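Local structure of putative transcriptional regulator, IclR family (Arthrobacter aurescens, 3OBF) at residues V8-L13 with C36-P41; A25-N30 with S138-A143; V124-Y129 with E158-A163. The protein probably acts as a DNA-binding transcription factor, and the chain here is its C-terminal, probably effector-binding domain, which belongs to the GAF clan. One frame throughout, in Å; residues are numbered along the deposited sequence. Where two conformers were deposited one is given.

The three contacts share one antiparallel sheet. Contact 2 pairs strands 24-29 and 135-144 in its middle; contact 1 lays helix 3-20 along strand 34-40, next to 24-29, and contact 3 lays helix 150-170 along strand 121-129, next to 135-144. Their centres follow this order, contact 2 being about 9 Å from each of the others, which are about 12 Å apart. Probable backbone hydrogen bonds join neighbouring strands: Leu26 N lies 2.7 Å from Glu38 O, and Val139 N lies 2.9 Å from Ser126 O. The two helices meet directly where Val12 CG1 comes within 3.6 Å of Ala163 O. Contacts 1 and 3 thus pack two touching helices on the sheet whose middle pairing is contact 2.

Contact 1: residues V8-L13 with C36-P41; sequences VAYPVL and CVEQIP
The ring of Tyr10 overlaps the CD1 methyl of Ile40, which approaches it obliquely, Tyr10 CE1 being 3.5 Å from Ile40 CD1. Having CG anti to the backbone N (chi1 -179°) swings this ring out from the helix and over to the strand. Glu38 reaches back in an extended chain, crossing the tyrosine side chain at about a right angle. Its carboxyl carbon sits at the edge of the ring, with the two planes 75° apart, and Glu38 OE2 comes to 3.7 Å from Tyr10 CB. The oxygen also approaches the Tyr10 backbone N, but at an angle too poor for a hydrogen bond. Shortening Glu38 to an alanine would probably leave Tyr10 CB and the ring edge uncovered and the ring freer to turn. Deeper in, Leu13 CB packs against Ile40 CG1 at 3.6 Å, while Leu13 CD1 lies 3.7 Å from Glu38 O. A classic beta bulge at Val37 and Glu38, opposite Leu26 of strand 24-29, interrupts the strand here. The axes of these two segments run 21° from parallel, the near-aligned packing of helix 3-20 on the antiparallel sheet of this IclR C-terminal, GAF-clan domain.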
ATOM      1  N   VAL A   8      -3.388  -7.971  15.189  1.00 27.84           N
ATOM      2  CA  VAL A   8      -2.486  -8.948  14.623  1.00 28.23           C
ATOM      3  C   VAL A   8      -1.320  -8.239  13.937  1.00 27.21           C
ATOM      4  O   VAL A   8      -0.199  -8.733  13.938  1.00 27.50           O
ATOM      5  CB  VAL A   8      -3.243  -9.858  13.632  1.00 28.92           C
ATOM      6  CG1 VAL A   8      -2.287 -10.490  12.649  1.00 32.36           C
ATOM      7  CG2 VAL A   8      -4.033 -10.912  14.390  1.00 29.44           C
ATOM      8  N   ALA A   9      -1.580  -7.062  13.378  1.00 25.62           N
ATOM      9  CA  ALA A   9      -0.577  -6.380  12.607  1.00 25.27           C
ATOM     10  C   ALA A   9       0.464  -5.721  13.469  1.00 25.34           C
ATOM     11  O   ALA A   9       1.613  -5.608  13.035  1.00 25.43           O
ATOM     12  CB  ALA A   9      -1.183  -5.330  11.618  1.00 23.89           C
ATOM     13  N   TYR A  10       0.081  -5.238  14.652  1.00 25.86           N
ATOM     14  CA  TYR A  10       1.022  -4.423  15.414  1.00 26.17           C
ATOM     15  C   TYR A  10       2.441  -5.039  15.625  1.00 26.58           C
ATOM     16  O   TYR A  10       3.425  -4.364  15.340  1.00 25.69           O
ATOM     17  CB  TYR A  10       0.441  -3.905  16.737  1.00 26.13           C
ATOM     18  CG  TYR A  10       1.468  -3.057  17.440  1.00 27.68           C
ATOM     19  CD1 TYR A  10       1.591  -1.709  17.143  1.00 29.02           C
ATOM     20  CD2 TYR A  10       2.372  -3.620  18.361  1.00 29.88           C
ATOM     21  CE1 TYR A  10       2.560  -0.912  17.759  1.00 31.23           C
ATOM     22  CE2 TYR A  10       3.353  -2.817  18.981  1.00 31.87           C
ATOM     23  CZ  TYR A  10       3.430  -1.474  18.653  1.00 30.85           C
ATOM     24  OH  TYR A  10       4.366  -0.678  19.233  1.00 35.43           O
ATOM     25  N   PRO A  11       2.539  -6.309  16.121  1.00 27.75           N
ATOM     26  CA  PRO A  11       3.878  -6.885  16.328  1.00 28.20           C
ATOM     27  C   PRO A  11       4.624  -7.051  15.020  1.00 28.29           C
ATOM     28  O   PRO A  11       5.875  -7.017  15.003  1.00 27.93           O
ATOM     29  CB  PRO A  11       3.611  -8.288  16.883  1.00 28.97           C
ATOM     30  CG  PRO A  11       2.171  -8.303  17.302  1.00 29.50           C
ATOM     31  CD  PRO A  11       1.463  -7.232  16.518  1.00 27.59           C
ATOM     32  N   VAL A  12       3.867  -7.284  13.946  1.00 27.13           N
ATOM     33  CA  VAL A  12       4.476  -7.545  12.657  1.00 26.80           C
ATOM     34  C   VAL A  12       5.021  -6.200  12.095  1.00 26.07           C
ATOM     35  O   VAL A  12       6.103  -6.154  11.523  1.00 25.69           O
ATOM     36  CB  VAL A  12       3.476  -8.233  11.683  1.00 27.01           C
ATOM     37  CG1 VAL A  12       4.037  -8.298  10.270  1.00 28.15           C
ATOM     38  CG2 VAL A  12       3.106  -9.648  12.155  1.00 26.82           C
ATOM     39  N   LEU A  13       4.298  -5.113  12.302  1.00 24.99           N
ATOM     40  CA  LEU A  13       4.804  -3.781  11.841  1.00 25.48           C
ATOM     41  C   LEU A  13       6.026  -3.379  12.647  1.00 26.41           C
ATOM     42  O   LEU A  13       6.961  -2.831  12.093  1.00 26.32           O
ATOM     43  CB  LEU A  13       3.752  -2.670  11.960  1.00 23.81           C
ATOM     44  CG  LEU A  13       2.421  -2.758  11.220  1.00 25.83           C
ATOM     45  CD1 LEU A  13       1.495  -1.628  11.705  1.00 24.12           C
ATOM     46  CD2 LEU A  13       2.590  -2.722   9.669  1.00 26.09           C
ATOM     47  N   CYS A  36      -4.279   5.490   6.990  1.00 27.00           N
ATOM     48  CA  CYS A  36      -3.365   4.874   7.931  1.00 26.59           C
ATOM     49  C   CYS A  36      -4.031   4.698   9.319  1.00 26.25           C
ATOM     50  O   CYS A  36      -4.467   5.668   9.944  1.00 26.45           O
ATOM     51  CB  CYS A  36      -2.057   5.652   8.024  1.00 26.28           C
ATOM     52  SG  CYS A  36      -0.990   4.933   9.305  1.00 27.62           S
ATOM     53  N   VAL A  37      -4.149   3.457   9.772  1.00 24.82           N
ATOM     54  CA  VAL A  37      -4.826   3.215  11.056  1.00 24.81           C
ATOM     55  C   VAL A  37      -3.872   2.687  12.139  1.00 25.12           C
ATOM     56  O   VAL A  37      -4.262   2.591  13.292  1.00 26.39           O
ATOM     57  CB  VAL A  37      -6.004   2.226  10.921  1.00 24.78           C
ATOM     58  CG1 VAL A  37      -7.061   2.783   9.992  1.00 25.92           C
ATOM     59  CG2 VAL A  37      -5.520   0.794  10.510  1.00 23.65           C
ATOM     60  N   GLU A  38      -2.647   2.323  11.749  1.00 24.18           N
ATOM     61  CA  GLU A  38      -1.640   1.845  12.681  1.00 24.56           C
ATOM     62  C   GLU A  38      -0.276   1.974  12.011  1.00 24.90           C
ATOM     63  O   GLU A  38      -0.108   1.558  10.860  1.00 24.74           O
ATOM     64  CB  GLU A  38      -1.899   0.379  13.052  1.00 24.67           C
ATOM     65  CG  GLU A  38      -1.203  -0.082  14.323  1.00 24.67           C
ATOM     66  CD  GLU A  38      -1.807  -1.392  14.844  1.00 26.17           C
ATOM     67  OE1 GLU A  38      -2.379  -1.351  15.956  1.00 26.86           O
ATOM     68  OE2 GLU A  38      -1.725  -2.441  14.141  1.00 23.72           O
ATOM     69  N   GLN A  39       0.696   2.539  12.721  1.00 25.10           N
ATOM     70  CA  GLN A  39       2.021   2.718  12.148  1.00 25.64           C
ATOM     71  C   GLN A  39       3.151   2.767  13.191  1.00 25.65           C
ATOM     72  O   GLN A  39       2.924   3.102  14.359  1.00 25.57           O
ATOM     73  CB  GLN A  39       2.034   3.962  11.229  1.00 25.90           C
ATOM     74  CG  GLN A  39       1.969   5.299  11.973  1.00 27.08           C
ATOM     75  CD  GLN A  39       3.342   5.934  12.120  1.00 29.55           C
ATOM     76  OE1 GLN A  39       3.952   5.837  13.176  1.00 30.27           O
ATOM     77  NE2 GLN A  39       3.837   6.578  11.053  1.00 30.00           N
ATOM     78  N   ILE A  40       4.358   2.414  12.752  1.00 25.81           N
ATOM     79  CA  ILE A  40       5.573   2.471  13.568  1.00 25.59           C
ATOM     80  C   ILE A  40       6.488   3.443  12.856  1.00 26.48           C
ATOM     81  O   ILE A  40       6.749   3.273  11.681  1.00 27.17           O
ATOM     82  CB  ILE A  40       6.326   1.131  13.587  1.00 25.57           C
ATOM     83  CG1 ILE A  40       5.386  -0.063  13.790  1.00 25.47           C
ATOM     84  CG2 ILE A  40       7.526   1.164  14.655  1.00 27.19           C
ATOM     85  CD1 ILE A  40       4.829  -0.132  15.199  1.00 29.17           C
ATOM     86  N   PRO A  41       7.018   4.453  13.547  1.00 27.62           N
ATOM     87  CA  PRO A  41       7.868   5.394  12.787  1.00 28.86           C
ATOM     88  C   PRO A  41       9.298   4.857  12.513  1.00 30.42           C
ATOM     89  O   PRO A  41       9.833   4.073  13.312  1.00 29.42           O
ATOM     90  CB  PRO A  41       7.939   6.637  13.711  1.00 28.95           C
ATOM     91  CG  PRO A  41       7.885   6.031  15.135  1.00 28.42           C
ATOM     92  CD  PRO A  41       6.799   4.883  14.942  1.00 27.67           C
TER

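Contact 2: residues A25-N30 with S138-A143; sequences ALMVWN and SVLIPA
Four backbone hydrogen bonds join Ala25 and Met27 to Leu140 and Ser138. Met27 N gives the straightest, to Ser138 O at 2.8 Å with an angle of 178° at the hydrogen, and the donor lies nearly in line with the carbonyl bond. Leu140 N to Ala25 O is equally short, whereas the return bond from Ala25 N to Leu140 O is more bent, at 137°. Ser138 N completes the set by reaching Met27 O at 3.0 Å from well off the carbonyl plane. Between these hydrogen-bonded pairs lies the non-hydrogen-bonded pair of Leu26 and Val139, where CA-H...O contacts fill in: Val139 CA is 3.4 Å from Ala25 O, and Leu26 CA is similarly placed beside Ser138 O.

This antiparallel ladder is the central pairing of the sheet in the GAF-clan domain, and helices cover both of its faces. Leu26 and Val139 point to the face covered by helix 3-20, where Ala9 and Leu16 receive them. Ala25, Met27, Ser138 and Leu140 point to the other, covered in part by helix 62-69, with Phe67 touching Met27.

Apolar contacts gather on that second face. Residue 27 is a selenomethionine whose chain bends at chi2 and chi3, carrying Met27 SE across to 3.7 Å from Leu140 CD2, while Met27 CG lies 3.8 Å from Leu140 CB.

The one polar side-chain atom among them, Ser138 OG, rests 3.9 Å from Met27 CB, a buried hydroxyl oxygen with no hydrogen-bonding partner in the model.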
ATOM      1  N   ALA A  25       3.219   0.703   8.130  1.00 23.49           N
ATOM      2  CA  ALA A  25       1.870   1.182   8.388  1.00 23.50           C
ATOM      3  C   ALA A  25       0.856   0.174   7.925  1.00 23.56           C
ATOM      4  O   ALA A  25       1.071  -0.508   6.933  1.00 24.16           O
ATOM      5  CB  ALA A  25       1.630   2.498   7.676  1.00 23.31           C
ATOM      6  N   LEU A  26      -0.257   0.095   8.645  1.00 23.61           N
ATOM      7  CA  LEU A  26      -1.376  -0.684   8.233  1.00 24.04           C
ATOM      8  C   LEU A  26      -2.413   0.297   7.664  1.00 24.74           C
ATOM      9  O   LEU A  26      -2.843   1.242   8.345  1.00 24.75           O
ATOM     10  CB  LEU A  26      -1.963  -1.460   9.425  1.00 24.15           C
ATOM     11  CG  LEU A  26      -3.153  -2.404   9.105  1.00 24.96           C
ATOM     12  CD1 LEU A  26      -2.653  -3.673   8.380  1.00 26.47           C
ATOM     13  CD2 LEU A  26      -3.946  -2.813  10.360  1.00 24.55           C
HETATM   14  N   MSE A  27      -2.803   0.057   6.410  1.00 23.80           N
HETATM   15  CA  MSE A  27      -3.783   0.882   5.729  1.00 23.54           C
HETATM   16  C   MSE A  27      -5.126   0.140   5.610  1.00 23.52           C
HETATM   17  O   MSE A  27      -5.167  -1.099   5.464  1.00 22.63           O
HETATM   18  CB  MSE A  27      -3.291   1.260   4.332  1.00 23.26           C
HETATM   19  CG  MSE A  27      -1.839   1.620   4.256  1.00 25.33           C
HETATM   20 SE   MSE A  27      -1.396   3.189   5.377  1.00 29.36          SE
HETATM   21  CE  MSE A  27      -2.216   4.567   4.300  1.00 30.21           C
ATOM     22  N   VAL A  28      -6.211   0.912   5.680  1.00 23.94           N
ATOM     23  CA  VAL A  28      -7.541   0.419   5.324  1.00 24.55           C
ATOM     24  C   VAL A  28      -8.175   1.279   4.220  1.00 25.68           C
ATOM     25  O   VAL A  28      -7.799   2.434   4.017  1.00 25.69           O
ATOM     26  CB  VAL A  28      -8.499   0.293   6.528  1.00 24.83           C
ATOM     27  CG1 VAL A  28      -7.937  -0.704   7.567  1.00 23.27           C
ATOM     28  CG2 VAL A  28      -8.801   1.692   7.130  1.00 25.40           C
ATOM     29  N   TRP A  29      -9.143   0.681   3.525  1.00 26.36           N
ATOM     30  CA  TRP A  29      -9.780   1.275   2.364  1.00 27.34           C
ATOM     31  C   TRP A  29     -11.185   1.649   2.757  1.00 28.20           C
ATOM     32  O   TRP A  29     -11.903   0.813   3.322  1.00 28.76           O
ATOM     33  CB  TRP A  29      -9.839   0.206   1.277  1.00 27.13           C
ATOM     34  CG  TRP A  29     -10.341   0.658  -0.072  1.00 27.73           C
ATOM     35  CD1 TRP A  29     -11.398   0.129  -0.774  1.00 28.99           C
ATOM     36  CD2 TRP A  29      -9.789   1.691  -0.894  1.00 26.71           C
ATOM     37  NE1 TRP A  29     -11.543   0.786  -1.976  1.00 30.72           N
ATOM     38  CE2 TRP A  29     -10.572   1.753  -2.071  1.00 28.95           C
ATOM     39  CE3 TRP A  29      -8.717   2.578  -0.748  1.00 25.87           C
ATOM     40  CZ2 TRP A  29     -10.305   2.651  -3.096  1.00 27.49           C
ATOM     41  CZ3 TRP A  29      -8.451   3.471  -1.779  1.00 26.94           C
ATOM     42  CH2 TRP A  29      -9.234   3.496  -2.937  1.00 27.48           C
ATOM     43  N   ASN A  30     -11.584   2.881   2.497  1.00 29.11           N
ATOM     44  CA  ASN A  30     -13.005   3.255   2.640  1.00 31.95           C
ATOM     45  C   ASN A  30     -13.773   3.390   1.320  1.00 32.60           C
ATOM     46  O   ASN A  30     -14.918   3.870   1.296  1.00 34.27           O
ATOM     47  CB  ASN A  30     -13.179   4.529   3.485  1.00 32.33           C
ATOM     48  CG  ASN A  30     -12.544   5.734   2.860  1.00 33.39           C
ATOM     49  OD1 ASN A  30     -12.239   5.742   1.679  1.00 34.42           O
ATOM     50  ND2 ASN A  30     -12.361   6.784   3.650  1.00 37.07           N
ATOM     51  N   SER A 138      -3.923  -3.258   3.865  1.00 24.56           N
ATOM     52  CA  SER A 138      -2.637  -3.462   3.275  1.00 24.66           C
ATOM     53  C   SER A 138      -1.523  -2.959   4.160  1.00 24.25           C
ATOM     54  O   SER A 138      -1.730  -2.100   5.004  1.00 25.31           O
ATOM     55  CB  SER A 138      -2.579  -2.866   1.870  1.00 24.79           C
ATOM     56  OG  SER A 138      -2.152  -1.561   1.879  1.00 28.33           O
ATOM     57  N   VAL A 139      -0.337  -3.524   3.983  1.00 24.15           N
ATOM     58  CA  VAL A 139       0.842  -3.019   4.681  1.00 23.94           C
ATOM     59  C   VAL A 139       1.605  -2.058   3.756  1.00 23.90           C
ATOM     60  O   VAL A 139       1.810  -2.374   2.576  1.00 23.52           O
ATOM     61  CB  VAL A 139       1.736  -4.186   5.118  1.00 24.21           C
ATOM     62  CG1 VAL A 139       3.090  -3.649   5.747  1.00 23.99           C
ATOM     63  CG2 VAL A 139       0.948  -5.115   6.098  1.00 23.51           C
ATOM     64  N   LEU A 140       1.985  -0.894   4.286  1.00 23.48           N
ATOM     65  CA  LEU A 140       2.702   0.128   3.541  1.00 23.74           C
ATOM     66  C   LEU A 140       4.079   0.391   4.182  1.00 23.98           C
ATOM     67  O   LEU A 140       4.188   0.488   5.409  1.00 22.76           O
ATOM     68  CB  LEU A 140       1.880   1.429   3.506  1.00 24.35           C
ATOM     69  CG  LEU A 140       2.508   2.765   3.027  1.00 25.25           C
ATOM     70  CD1 LEU A 140       2.871   2.715   1.544  1.00 25.58           C
ATOM     71  CD2 LEU A 140       1.608   4.025   3.344  1.00 25.32           C
ATOM     72  N   ILE A 141       5.115   0.487   3.340  1.00 24.35           N
ATOM     73  CA  ILE A 141       6.396   1.008   3.754  1.00 24.58           C
ATOM     74  C   ILE A 141       6.615   2.289   2.956  1.00 26.11           C
ATOM     75  O   ILE A 141       6.926   2.235   1.756  1.00 26.55           O
ATOM     76  CB  ILE A 141       7.599   0.013   3.528  1.00 25.08           C
ATOM     77  CG1 ILE A 141       7.378  -1.340   4.243  1.00 23.59           C
ATOM     78  CG2 ILE A 141       8.924   0.678   4.016  1.00 23.75           C
ATOM     79  CD1 ILE A 141       8.482  -2.395   3.945  1.00 24.70           C
ATOM     80  N   PRO A 142       6.413   3.452   3.595  1.00 26.95           N
ATOM     81  CA  PRO A 142       6.836   4.700   2.938  1.00 28.19           C
ATOM     82  C   PRO A 142       8.270   5.066   3.332  1.00 29.76           C
ATOM     83  O   PRO A 142       8.693   4.736   4.425  1.00 30.91           O
ATOM     84  CB  PRO A 142       5.859   5.714   3.499  1.00 28.04           C
ATOM     85  CG  PRO A 142       5.561   5.158   5.000  1.00 27.51           C
ATOM     86  CD  PRO A 142       5.852   3.675   4.947  1.00 26.76           C
ATOM     87  N   ALA A 143       9.020   5.730   2.461  1.00 32.20           N
ATOM     88  CA  ALA A 143      10.408   6.120   2.764  1.00 34.33           C
ATOM     89  C   ALA A 143      10.819   7.381   1.957  1.00 36.71           C
ATOM     90  O   ALA A 143      10.214   7.673   0.913  1.00 36.61           O
ATOM     91  CB  ALA A 143      11.359   4.956   2.477  1.00 33.36           C
TER

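Contact 3: residues V124-Y129 with E158-A163; sequences VASPVY and EACAAA
Cys160 projects from the helix onto the strand, and its CB first meets the CG2 methyl of Val124 at 3.8 Å, with the hydroxyl oxygen of Ser126 only slightly farther off. From there SG, set anti to the backbone N (chi1 -171°), extends down to the strand backbone itself. The sulfur lies 3.7 Å from both Val124 O and Ala125 CA, and 3.6 Å from Ser126 OG, so it rests over the main chain between the side chains of Val124 and Ser126.

Ser126 answers from the strand. Its CB faces Ala161 CA, and OG comes to 3.3 Å from that same Ala161 CA. The helix N-H of Ala161 is also near OG, but the angle is poor and no hydrogen bond forms there; the hydroxyl is instead hydrogen-bonded to the carbonyl O of Gly109. Such small residues let the backbones come close, with Ser126 CA 5.3 Å from Ala161 CA.

Helix 150-170 runs within 19° of parallel to strand 121-129 in these segments, packing on the sheet of the IclR C-terminal domain directly after the hairpin formed by strands 121-129 and 135-144. Trp110 closes the neighbouring side, touching Val124, Ser126 and Ala161, and Ile141 of the adjacent strand touches both Val124 and Cys160.

No hydrogen bond or charge pair crosses between the two segments, so helix and strand are held here by the shape fit of small side chains around a sulfur, while the buried serine hydroxyl finds its polar partner elsewhere in the fold.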
ATOM      1  N   VAL A 124       6.163   1.171  -1.056  1.00 26.62           N
ATOM      2  CA  VAL A 124       5.676  -0.114  -1.502  1.00 26.19           C
ATOM      3  C   VAL A 124       4.545  -0.545  -0.575  1.00 25.30           C
ATOM      4  O   VAL A 124       4.569  -0.233   0.596  1.00 26.01           O
ATOM      5  CB  VAL A 124       6.787  -1.210  -1.495  1.00 26.16           C
ATOM      6  CG1 VAL A 124       7.889  -0.919  -2.561  1.00 24.27           C
ATOM      7  CG2 VAL A 124       7.385  -1.377  -0.078  1.00 25.74           C
ATOM      8  N   ALA A 125       3.570  -1.277  -1.095  1.00 24.73           N
ATOM      9  CA  ALA A 125       2.451  -1.758  -0.292  1.00 23.71           C
ATOM     10  C   ALA A 125       2.001  -3.151  -0.771  1.00 23.25           C
ATOM     11  O   ALA A 125       2.092  -3.456  -1.971  1.00 24.16           O
ATOM     12  CB  ALA A 125       1.300  -0.768  -0.355  1.00 22.10           C
ATOM     13  N   SER A 126       1.457  -3.927   0.146  1.00 21.74           N
ATOM     14  CA  SER A 126       1.011  -5.305  -0.117  1.00 23.21           C
ATOM     15  C   SER A 126      -0.347  -5.592   0.536  1.00 22.32           C
ATOM     16  O   SER A 126      -0.651  -5.016   1.569  1.00 23.00           O
ATOM     17  CB  SER A 126       2.035  -6.310   0.420  1.00 23.69           C
ATOM     18  OG  SER A 126       3.276  -6.124  -0.255  1.00 27.38           O
ATOM     19  N   PRO A 127      -1.165  -6.482  -0.068  1.00 21.89           N
ATOM     20  CA  PRO A 127      -2.525  -6.698   0.440  1.00 22.13           C
ATOM     21  C   PRO A 127      -2.556  -7.709   1.592  1.00 22.90           C
ATOM     22  O   PRO A 127      -1.696  -8.570   1.675  1.00 22.99           O
ATOM     23  CB  PRO A 127      -3.294  -7.209  -0.794  1.00 21.93           C
ATOM     24  CG  PRO A 127      -2.183  -7.901  -1.652  1.00 22.59           C
ATOM     25  CD  PRO A 127      -0.927  -7.126  -1.384  1.00 21.49           C
ATOM     26  N   VAL A 128      -3.534  -7.560   2.486  1.00 23.52           N
ATOM     27  CA  VAL A 128      -3.756  -8.463   3.595  1.00 24.38           C
ATOM     28  C   VAL A 128      -5.123  -9.029   3.323  1.00 25.93           C
ATOM     29  O   VAL A 128      -6.017  -8.277   2.943  1.00 26.14           O
ATOM     30  CB  VAL A 128      -3.760  -7.685   4.940  1.00 24.51           C
ATOM     31  CG1 VAL A 128      -4.273  -8.573   6.099  1.00 23.80           C
ATOM     32  CG2 VAL A 128      -2.360  -7.164   5.246  1.00 23.10           C
ATOM     33  N   TYR A 129      -5.282 -10.343   3.474  1.00 27.62           N
ATOM     34  CA  TYR A 129      -6.577 -11.008   3.247  1.00 28.58           C
ATOM     35  C   TYR A 129      -7.137 -11.671   4.501  1.00 29.33           C
ATOM     36  O   TYR A 129      -6.372 -12.120   5.357  1.00 28.15           O
ATOM     37  CB  TYR A 129      -6.468 -12.085   2.150  1.00 29.07           C
ATOM     38  CG  TYR A 129      -6.019 -11.541   0.836  1.00 29.55           C
ATOM     39  CD1 TYR A 129      -6.926 -11.007  -0.058  1.00 29.95           C
ATOM     40  CD2 TYR A 129      -4.677 -11.574   0.483  1.00 29.59           C
ATOM     41  CE1 TYR A 129      -6.496 -10.493  -1.299  1.00 31.02           C
ATOM     42  CE2 TYR A 129      -4.244 -11.092  -0.736  1.00 29.53           C
ATOM     43  CZ  TYR A 129      -5.159 -10.550  -1.616  1.00 29.73           C
ATOM     44  OH  TYR A 129      -4.708 -10.049  -2.807  1.00 30.33           O
ATOM     45  N   GLU A 158       9.763  -6.719  -1.112  0.50 31.66           N
ATOM     46  CA  GLU A 158       9.792  -8.113  -0.664  0.50 32.14           C
ATOM     47  C   GLU A 158       9.526  -8.180   0.831  0.50 31.35           C
ATOM     48  O   GLU A 158       8.768  -9.033   1.300  0.50 31.38           O
ATOM     49  CB  GLU A 158      11.150  -8.758  -0.980  0.50 32.69           C
ATOM     50  CG  GLU A 158      11.316 -10.181  -0.446  0.50 35.02           C
ATOM     51  CD  GLU A 158      12.631 -10.831  -0.903  0.50 38.23           C
ATOM     52  OE1 GLU A 158      13.237 -10.333  -1.881  0.50 39.38           O
ATOM     53  OE2 GLU A 158      13.053 -11.844  -0.299  0.50 40.12           O
ATOM     54  N   ALA A 159      10.150  -7.275   1.579  1.00 30.80           N
ATOM     55  CA  ALA A 159       9.929  -7.211   3.018  1.00 29.79           C
ATOM     56  C   ALA A 159       8.448  -6.922   3.301  1.00 28.89           C
ATOM     57  O   ALA A 159       7.832  -7.546   4.172  1.00 28.04           O
ATOM     58  CB  ALA A 159      10.817  -6.135   3.647  1.00 29.48           C
ATOM     59  N   CYS A 160       7.882  -6.002   2.521  1.00 28.23           N
ATOM     60  CA  CYS A 160       6.504  -5.584   2.706  1.00 27.82           C
ATOM     61  C   CYS A 160       5.574  -6.759   2.446  1.00 27.54           C
ATOM     62  O   CYS A 160       4.646  -7.001   3.191  1.00 27.17           O
ATOM     63  CB  CYS A 160       6.191  -4.427   1.766  1.00 28.23           C
ATOM     64  SG  CYS A 160       4.641  -3.664   2.045  1.00 28.75           S
ATOM     65  N   ALA A 161       5.846  -7.489   1.373  1.00 27.60           N
ATOM     66  CA  ALA A 161       5.024  -8.601   0.980  1.00 26.98           C
ATOM     67  C   ALA A 161       5.135  -9.711   2.040  1.00 27.22           C
ATOM     68  O   ALA A 161       4.118 -10.354   2.374  1.00 27.28           O
ATOM     69  CB  ALA A 161       5.467  -9.107  -0.378  1.00 27.29           C
ATOM     70  N   ALA A 162       6.343  -9.914   2.577  1.00 26.39           N
ATOM     71  CA  ALA A 162       6.526 -10.935   3.609  1.00 26.11           C
ATOM     72  C   ALA A 162       5.743 -10.582   4.855  1.00 25.54           C
ATOM     73  O   ALA A 162       5.081 -11.439   5.409  1.00 26.22           O
ATOM     74  CB  ALA A 162       8.030 -11.171   3.936  1.00 27.44           C
ATOM     75  N   ALA A 163       5.779  -9.310   5.270  1.00 25.21           N
ATOM     76  CA  ALA A 163       5.021  -8.838   6.427  1.00 24.24           C
ATOM     77  C   ALA A 163       3.512  -8.952   6.202  1.00 24.62           C
ATOM     78  O   ALA A 163       2.784  -9.435   7.091  1.00 24.89           O
ATOM     79  CB  ALA A 163       5.402  -7.386   6.786  1.00 23.86           C
TER